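Local coordinates for PaaA (PDB 5FF5), which probably activates a carboxylate by adenylation, as an E1-like enzyme of the ThiF family, on the way to the bicyclic core of pantocin A, at residues L159-D163 against E220-S225; Q109-F113 against F124-L130. One frame throughout, in Å; residues are numbered along the deposited sequence.

Interaction 1 (L159-D163 against E220-S225)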
ATOM      1  N   LEU A 159      -0.370  16.642 -11.419  1.00 42.20           N
ATOM      2  CA  LEU A 159      -0.382  16.799  -9.979  1.00 43.80           C
ATOM      3  C   LEU A 159      -0.116  18.237  -9.601  1.00 49.13           C
ATOM      4  O   LEU A 159       0.866  18.806 -10.054  1.00 51.41           O
ATOM      5  CB  LEU A 159       0.659  15.881  -9.327  1.00 48.13           C
ATOM      6  CG  LEU A 159       0.288  14.408  -9.101  1.00 48.35           C
ATOM      7  CD1 LEU A 159       1.443  13.685  -8.463  1.00 51.41           C
ATOM      8  CD2 LEU A 159      -0.939  14.276  -8.220  1.00 42.09           C
ATOM      9  N   ARG A 160      -1.010  18.830  -8.809  1.00 52.72           N
ATOM     10  CA  ARG A 160      -0.778  20.154  -8.232  1.00 48.86           C
ATOM     11  C   ARG A 160      -0.397  20.002  -6.785  1.00 52.69           C
ATOM     12  O   ARG A 160      -1.234  19.613  -5.979  1.00 52.17           O
ATOM     13  CB  ARG A 160      -2.015  21.044  -8.298  1.00 48.61           C
ATOM     14  CG  ARG A 160      -2.598  21.234  -9.663  1.00 59.56           C
ATOM     15  CD  ARG A 160      -3.802  22.162  -9.612  1.00 54.26           C
ATOM     16  NE  ARG A 160      -3.429  23.567  -9.486  1.00 53.86           N
ATOM     17  CZ  ARG A 160      -3.090  24.342 -10.511  1.00 55.70           C
ATOM     18  NH1 ARG A 160      -3.065  23.837 -11.740  1.00 49.17           N
ATOM     19  NH2 ARG A 160      -2.777  25.618 -10.309  1.00 53.28           N
ATOM     20  N   LEU A 161       0.850  20.314  -6.445  1.00 59.01           N
ATOM     21  CA  LEU A 161       1.307  20.164  -5.068  1.00 50.09           C
ATOM     22  C   LEU A 161       1.379  21.531  -4.420  1.00 54.15           C
ATOM     23  O   LEU A 161       1.948  22.451  -4.992  1.00 54.79           O
ATOM     24  CB  LEU A 161       2.667  19.481  -4.999  1.00 43.72           C
ATOM     25  CG  LEU A 161       2.843  18.203  -5.799  1.00 42.09           C
ATOM     26  CD1 LEU A 161       4.272  17.783  -5.650  1.00 45.30           C
ATOM     27  CD2 LEU A 161       1.900  17.133  -5.292  1.00 42.09           C
ATOM     28  N   ILE A 162       0.821  21.643  -3.216  1.00 58.01           N
ATOM     29  CA  ILE A 162       0.751  22.903  -2.479  1.00 49.31           C
ATOM     30  C   ILE A 162       1.432  22.758  -1.130  1.00 42.09           C
ATOM     31  O   ILE A 162       0.923  22.062  -0.268  1.00 47.18           O
ATOM     32  CB  ILE A 162      -0.728  23.317  -2.229  1.00 46.17           C
ATOM     33  CG1 ILE A 162      -1.611  22.997  -3.437  1.00 43.76           C
ATOM     34  CG2 ILE A 162      -0.828  24.747  -1.772  1.00 44.45           C
ATOM     35  CD1 ILE A 162      -0.997  23.364  -4.757  1.00 48.89           C
ATOM     36  N   ASP A 163       2.550  23.433  -0.915  1.00 42.09           N
ATOM     37  CA  ASP A 163       3.230  23.306   0.367  1.00 42.09           C
ATOM     38  C   ASP A 163       4.376  24.301   0.574  1.00 59.05           C
ATOM     39  O   ASP A 163       5.179  24.556  -0.332  1.00 55.63           O
ATOM     40  CB  ASP A 163       3.752  21.884   0.507  1.00 51.72           C
ATOM     41  CG  ASP A 163       4.231  21.567   1.900  1.00 59.00           C
ATOM     42  OD1 ASP A 163       5.325  22.055   2.271  1.00 60.43           O
ATOM     43  OD2 ASP A 163       3.518  20.823   2.616  1.00 54.09           O
ATOM     44  N   GLU A 220      -7.254  30.142  -7.163  1.00 55.10           N
ATOM     45  CA  GLU A 220      -6.096  30.134  -8.053  1.00 53.00           C
ATOM     46  C   GLU A 220      -5.299  28.848  -7.855  1.00 55.90           C
ATOM     47  O   GLU A 220      -4.896  28.223  -8.826  1.00 62.14           O
ATOM     48  CB  GLU A 220      -5.194  31.367  -7.832  1.00 54.19           C
ATOM     49  CG  GLU A 220      -5.666  32.645  -8.554  1.00 59.29           C
ATOM     50  CD  GLU A 220      -4.693  33.829  -8.445  1.00 68.94           C
ATOM     51  OE1 GLU A 220      -3.974  33.963  -7.422  1.00 53.52           O
ATOM     52  OE2 GLU A 220      -4.635  34.621  -9.414  1.00 73.91           O
ATOM     53  N   LEU A 221      -5.081  28.447  -6.602  1.00 52.57           N
ATOM     54  CA  LEU A 221      -4.338  27.220  -6.322  1.00 49.45           C
ATOM     55  C   LEU A 221      -5.094  25.994  -6.824  1.00 50.15           C
ATOM     56  O   LEU A 221      -4.508  25.106  -7.444  1.00 48.33           O
ATOM     57  CB  LEU A 221      -4.045  27.085  -4.827  1.00 48.53           C
ATOM     58  CG  LEU A 221      -3.038  28.088  -4.240  1.00 50.40           C
ATOM     59  CD1 LEU A 221      -2.807  27.818  -2.769  1.00 44.61           C
ATOM     60  CD2 LEU A 221      -1.703  28.109  -4.997  1.00 47.42           C
ATOM     61  N   VAL A 222      -6.400  25.953  -6.594  1.00 50.83           N
ATOM     62  CA  VAL A 222      -7.197  24.853  -7.121  1.00 50.38           C
ATOM     63  C   VAL A 222      -7.169  24.850  -8.651  1.00 49.54           C
ATOM     64  O   VAL A 222      -6.968  23.811  -9.250  1.00 55.85           O
ATOM     65  CB  VAL A 222      -8.658  24.898  -6.625  1.00 45.62           C
ATOM     66  CG1 VAL A 222      -9.509  23.930  -7.420  1.00 47.20           C
ATOM     67  CG2 VAL A 222      -8.731  24.590  -5.140  1.00 42.09           C
ATOM     68  N   GLY A 223      -7.359  26.002  -9.280  1.00 51.38           N
ATOM     69  CA  GLY A 223      -7.289  26.105 -10.725  1.00 42.09           C
ATOM     70  C   GLY A 223      -8.237  25.158 -11.420  1.00 42.09           C
ATOM     71  O   GLY A 223      -9.360  24.962 -10.965  1.00 48.00           O
ATOM     72  N   ASP A 224      -7.760  24.486 -12.463  1.00 52.54           N
ATOM     73  CA  ASP A 224      -8.628  23.602 -13.235  1.00 55.49           C
ATOM     74  C   ASP A 224      -8.487  22.152 -12.807  1.00 50.17           C
ATOM     75  O   ASP A 224      -8.607  21.255 -13.632  1.00 50.47           O
ATOM     76  CB  ASP A 224      -8.353  23.717 -14.745  1.00 59.84           C
ATOM     77  CG  ASP A 224      -6.912  23.380 -15.127  1.00 64.10           C
ATOM     78  OD1 ASP A 224      -6.087  23.100 -14.227  1.00 59.90           O
ATOM     79  OD2 ASP A 224      -6.602  23.429 -16.344  1.00 65.01           O
ATOM     80  N   SER A 225      -8.255  21.937 -11.512  1.00 46.89           N
ATOM     81  CA  SER A 225      -8.239  20.597 -10.952  1.00 48.14           C
ATOM     82  C   SER A 225      -9.550  19.895 -11.244  1.00 47.61           C
ATOM     83  O   SER A 225     -10.607  20.522 -11.374  1.00 42.09           O
ATOM     84  CB  SER A 225      -8.003  20.612  -9.437  1.00 42.09           C
ATOM     85  OG  SER A 225      -6.771  21.217  -9.108  1.00 50.79           O
TER
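Arg-160 reaches from strand 158-162 of the Rossmann-like sheet to the end of helix 215-222 and the turn that leads on to strand 227-229. Its side chain touches Ala-136 and Phe-207 of the two flanking strands. From CB the chain runs straight through CG to CD, and Arg-160 CD comes 3.2 Å from Ser-225 OG. There it bends (chi3 77°), and the bend turns NE to the last turn of the helix. Arg-160 NE gives its hydrogen to Leu-221 O at 2.8 Å, with an N-H...O angle of 140°; this oxygen sits near the guanidinium edge, 25° out of its plane. One face of the group is covered by Val-222 O, 3.6 Å from Arg-160 NE. Arg-160 NH2 lies 3.7 Å from Glu-220 O, so carbonyl oxygens of three successive residues lie beside the guanidinium, where the helix C-terminus would probably stabilise its charge. NH1 is less surely placed. It pairs with Glu-205 of strand 203-207, and its salt bridge to Asp-224 OD1 is long, with the carboxylate perpendicular to the guanidinium and no N-H aimed at it; Lys-134 holds that same oxygen.

Two residues on, on the same side of the strand, Ile-162 sets CG2 against Leu-221 CD1 at 3.8 Å, and both side chains also touch Phe-207. Past the helix, Gly-223 takes positive phi and the chain folds into a type II' turn from Val-222 to Ser-225. Val-222 O closes the turn as a double acceptor, taking Ser-225 N at 3.2 Å and, in the carbonyl plane, Ser-225 OG at 2.6 Å.

Interaction 2 (Q109-F113 against F124-L130); sequences QILQF and FVYQERL
Gln-109 and Gln-127 bring their side chains together at about a right angle where helices 107-116 and 123-131 pack, a helical pair joined by a short connection. The segment axes approach to 9.1 Å and their directions differ by 115°, so each helix offers the other a short patch of side chains. Gln-109 is extended beyond CG and presents NE2 to OE1 of Gln-127, modelled at 2.5 Å, a length not to be pressed at this resolution. Gln-127 gets its amide there by bending at chi2 (63°), which brings the amide closer to helix 107-116.

Gln-127 OE1 also lies in the plane of the Phe-113 ring, at its edge, 3.5 Å from CE2. One face of this ring is covered by the backbone O of Gln-109, 3.3 Å above its centre. Phe-113 and Tyr-126 run alongside each other, heading opposite ways: Phe-113 CB rests 3.6 Å from Tyr-126 CD2, while the ring planes stand 61° apart in an oblique pair. Tyr-126 OH continues to Asp-117 OD1 and Asp-119 N. Ile-110 meets Phe-124 nearer the start of helix 123-131, CD1 to CD1 at 4.0 Å. Helix 326-345 adds Val-341 against Phe-113 and Ile-344 against Leu-130.

As modelled, NE2 of Gln-109 and NE2 of Gln-127 both donate to Ser-154 O, and Gln-127 OE1 accepts from Gln-109, a pattern consistent with this amide orientation. It gives each buried amide nitrogen a hydrogen-bond partner among aromatic and aliphatic neighbours.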
ATOM      1  N   GLN A 109      -2.417  -2.652 -14.632  1.00 49.83           N
ATOM      2  CA  GLN A 109      -3.558  -1.999 -14.004  1.00 44.61           C
ATOM      3  C   GLN A 109      -4.634  -1.814 -15.062  1.00 43.81           C
ATOM      4  O   GLN A 109      -5.823  -1.831 -14.768  1.00 42.09           O
ATOM      5  CB  GLN A 109      -3.199  -0.674 -13.377  1.00 43.38           C
ATOM      6  CG  GLN A 109      -3.103   0.437 -14.366  1.00 48.58           C
ATOM      7  CD  GLN A 109      -2.734   1.733 -13.725  1.00 42.29           C
ATOM      8  OE1 GLN A 109      -2.042   1.772 -12.709  1.00 46.31           O
ATOM      9  NE2 GLN A 109      -3.226   2.816 -14.295  1.00 45.39           N
ATOM     10  N   ILE A 110      -4.204  -1.639 -16.302  1.00 42.09           N
ATOM     11  CA  ILE A 110      -5.133  -1.664 -17.409  1.00 42.09           C
ATOM     12  C   ILE A 110      -5.886  -2.989 -17.455  1.00 46.23           C
ATOM     13  O   ILE A 110      -7.082  -2.994 -17.734  1.00 48.71           O
ATOM     14  CB  ILE A 110      -4.420  -1.424 -18.736  1.00 42.09           C
ATOM     15  CG1 ILE A 110      -4.034   0.056 -18.847  1.00 45.22           C
ATOM     16  CG2 ILE A 110      -5.322  -1.800 -19.873  1.00 42.09           C
ATOM     17  CD1 ILE A 110      -3.293   0.443 -20.118  1.00 42.09           C
ATOM     18  N   LEU A 111      -5.201  -4.100 -17.159  1.00 47.72           N
ATOM     19  CA  LEU A 111      -5.847  -5.421 -17.076  1.00 43.76           C
ATOM     20  C   LEU A 111      -6.889  -5.450 -15.990  1.00 49.40           C
ATOM     21  O   LEU A 111      -7.957  -6.010 -16.161  1.00 60.22           O
ATOM     22  CB  LEU A 111      -4.844  -6.531 -16.786  1.00 44.33           C
ATOM     23  CG  LEU A 111      -3.749  -6.809 -17.807  1.00 44.27           C
ATOM     24  CD1 LEU A 111      -2.951  -7.983 -17.331  1.00 42.09           C
ATOM     25  CD2 LEU A 111      -4.313  -7.020 -19.192  1.00 42.41           C
ATOM     26  N   GLN A 112      -6.576  -4.838 -14.860  1.00 48.92           N
ATOM     27  CA  GLN A 112      -7.514  -4.784 -13.757  1.00 44.44           C
ATOM     28  C   GLN A 112      -8.795  -4.043 -14.113  1.00 48.90           C
ATOM     29  O   GLN A 112      -9.868  -4.451 -13.684  1.00 48.42           O
ATOM     30  CB  GLN A 112      -6.848  -4.150 -12.554  1.00 46.83           C
ATOM     31  CG  GLN A 112      -7.770  -3.877 -11.407  1.00 49.85           C
ATOM     32  CD  GLN A 112      -7.035  -3.207 -10.262  1.00 59.18           C
ATOM     33  OE1 GLN A 112      -5.898  -3.578  -9.939  1.00 54.22           O
ATOM     34  NE2 GLN A 112      -7.665  -2.201  -9.653  1.00 57.58           N
ATOM     35  N   PHE A 113      -8.691  -2.965 -14.895  1.00 53.33           N
ATOM     36  CA  PHE A 113      -9.884  -2.242 -15.359  1.00 48.93           C
ATOM     37  C   PHE A 113     -10.675  -3.150 -16.284  1.00 47.39           C
ATOM     38  O   PHE A 113     -11.897  -3.253 -16.179  1.00 47.91           O
ATOM     39  CB  PHE A 113      -9.543  -0.940 -16.113  1.00 45.19           C
ATOM     40  CG  PHE A 113      -8.668   0.013 -15.351  1.00 46.06           C
ATOM     41  CD1 PHE A 113      -8.745   0.114 -13.975  1.00 45.68           C
ATOM     42  CD2 PHE A 113      -7.734   0.783 -16.022  1.00 42.09           C
ATOM     43  CE1 PHE A 113      -7.912   0.963 -13.304  1.00 42.09           C
ATOM     44  CE2 PHE A 113      -6.913   1.622 -15.350  1.00 42.09           C
ATOM     45  CZ  PHE A 113      -6.995   1.707 -14.001  1.00 42.09           C
ATOM     46  N   PHE A 124      -8.376   0.819 -22.525  1.00 42.09           N
ATOM     47  CA  PHE A 124      -7.545   1.986 -22.685  1.00 42.51           C
ATOM     48  C   PHE A 124      -8.318   3.223 -22.247  1.00 49.61           C
ATOM     49  O   PHE A 124      -7.737   4.138 -21.662  1.00 53.92           O
ATOM     50  CB  PHE A 124      -7.087   2.132 -24.134  1.00 46.13           C
ATOM     51  CG  PHE A 124      -5.980   1.192 -24.524  1.00 47.89           C
ATOM     52  CD1 PHE A 124      -5.366   0.391 -23.585  1.00 48.23           C
ATOM     53  CD2 PHE A 124      -5.549   1.124 -25.840  1.00 51.75           C
ATOM     54  CE1 PHE A 124      -4.350  -0.463 -23.956  1.00 52.30           C
ATOM     55  CE2 PHE A 124      -4.531   0.280 -26.212  1.00 45.77           C
ATOM     56  CZ  PHE A 124      -3.933  -0.515 -25.266  1.00 51.42           C
ATOM     57  N   VAL A 125      -9.629   3.239 -22.489  1.00 45.86           N
ATOM     58  CA  VAL A 125     -10.426   4.406 -22.174  1.00 42.09           C
ATOM     59  C   VAL A 125     -10.301   4.750 -20.709  1.00 42.09           C
ATOM     60  O   VAL A 125     -10.134   5.910 -20.366  1.00 42.25           O
ATOM     61  CB  VAL A 125     -11.899   4.210 -22.533  1.00 42.09           C
ATOM     62  CG1 VAL A 125     -12.770   5.049 -21.661  1.00 44.16           C
ATOM     63  CG2 VAL A 125     -12.144   4.543 -23.979  1.00 42.09           C
ATOM     64  N   TYR A 126     -10.274   3.750 -19.843  1.00 45.40           N
ATOM     65  CA  TYR A 126     -10.190   4.047 -18.415  1.00 46.79           C
ATOM     66  C   TYR A 126      -8.909   4.795 -18.064  1.00 45.29           C
ATOM     67  O   TYR A 126      -8.951   5.786 -17.330  1.00 46.40           O
ATOM     68  CB  TYR A 126     -10.290   2.767 -17.586  1.00 42.09           C
ATOM     69  CG  TYR A 126     -11.647   2.135 -17.641  1.00 42.09           C
ATOM     70  CD1 TYR A 126     -12.752   2.794 -17.150  1.00 48.28           C
ATOM     71  CD2 TYR A 126     -11.827   0.882 -18.193  1.00 54.54           C
ATOM     72  CE1 TYR A 126     -14.005   2.226 -17.206  1.00 55.06           C
ATOM     73  CE2 TYR A 126     -13.082   0.297 -18.255  1.00 53.18           C
ATOM     74  CZ  TYR A 126     -14.166   0.976 -17.756  1.00 55.93           C
ATOM     75  OH  TYR A 126     -15.421   0.411 -17.807  1.00 62.24           O
ATOM     76  N   GLN A 127      -7.788   4.334 -18.610  1.00 44.01           N
ATOM     77  CA  GLN A 127      -6.483   4.941 -18.374  1.00 44.13           C
ATOM     78  C   GLN A 127      -6.448   6.354 -18.949  1.00 47.03           C
ATOM     79  O   GLN A 127      -5.810   7.239 -18.398  1.00 48.60           O
ATOM     80  CB  GLN A 127      -5.369   4.098 -18.999  1.00 42.41           C
ATOM     81  CG  GLN A 127      -3.973   4.491 -18.572  1.00 42.09           C
ATOM     82  CD  GLN A 127      -3.770   4.302 -17.094  1.00 42.09           C
ATOM     83  OE1 GLN A 127      -4.089   3.253 -16.557  1.00 44.37           O
ATOM     84  NE2 GLN A 127      -3.247   5.316 -16.422  1.00 47.11           N
ATOM     85  N   GLU A 128      -7.131   6.547 -20.071  1.00 44.42           N
ATOM     86  CA  GLU A 128      -7.248   7.857 -20.688  1.00 45.46           C
ATOM     87  C   GLU A 128      -7.915   8.830 -19.717  1.00 49.07           C
ATOM     88  O   GLU A 128      -7.503   9.978 -19.588  1.00 49.22           O
ATOM     89  CB  GLU A 128      -8.046   7.754 -21.983  1.00 42.82           C
ATOM     90  CG  GLU A 128      -7.243   7.230 -23.138  1.00 45.23           C
ATOM     91  CD  GLU A 128      -8.073   7.088 -24.387  1.00 55.08           C
ATOM     92  OE1 GLU A 128      -9.264   7.485 -24.347  1.00 52.65           O
ATOM     93  OE2 GLU A 128      -7.528   6.593 -25.404  1.00 54.94           O
ATOM     94  N   ARG A 129      -8.932   8.335 -19.016  1.00 48.68           N
ATOM     95  CA  ARG A 129      -9.667   9.105 -18.042  1.00 42.09           C
ATOM     96  C   ARG A 129      -8.764   9.509 -16.869  1.00 45.38           C
ATOM     97  O   ARG A 129      -9.036  10.470 -16.152  1.00 46.94           O
ATOM     98  CB  ARG A 129     -10.871   8.293 -17.547  1.00 42.09           C
ATOM     99  CG  ARG A 129     -12.066   8.362 -18.477  1.00 42.09           C
ATOM    100  CD  ARG A 129     -13.192   7.404 -18.104  1.00 42.09           C
ATOM    101  NE  ARG A 129     -14.191   7.301 -19.174  1.00 43.93           N
ATOM    102  CZ  ARG A 129     -15.325   6.615 -19.075  1.00 42.09           C
ATOM    103  NH1 ARG A 129     -15.606   5.979 -17.961  1.00 42.09           N
ATOM    104  NH2 ARG A 129     -16.194   6.585 -20.070  1.00 42.09           N
ATOM    105  N   LEU A 130      -7.678   8.775 -16.684  1.00 45.85           N
ATOM    106  CA  LEU A 130      -6.715   9.119 -15.659  1.00 42.09           C
ATOM    107  C   LEU A 130      -5.750  10.159 -16.196  1.00 42.09           C
ATOM    108  O   LEU A 130      -5.381  11.076 -15.482  1.00 48.96           O
ATOM    109  CB  LEU A 130      -5.946   7.883 -15.166  1.00 42.09           C
ATOM    110  CG  LEU A 130      -6.655   6.841 -14.300  1.00 43.02           C
ATOM    111  CD1 LEU A 130      -5.703   5.710 -13.943  1.00 42.09           C
ATOM    112  CD2 LEU A 130      -7.275   7.481 -13.043  1.00 42.09           C
TER

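Both contacts are largely buried and belong to the ThiF-family part of the chain, but they join different elements and do not touch: their centres are 24 Å apart and their nearest atoms about 9 Å. Interaction 1 ties a strand of the large sheet to a helix end and its turn, with Glu-220 and Asp-224 reaching the surface. Interaction 2 packs two consecutive helices ahead of the first strand of that sheet, closer to the chain centre and within reach of the second subunit, where Gln-109 packs on Ser-325 of that subunit. Charge held by backbone carbonyls and acids marks interaction 1; neutral amides set among aromatic rings mark interaction 2.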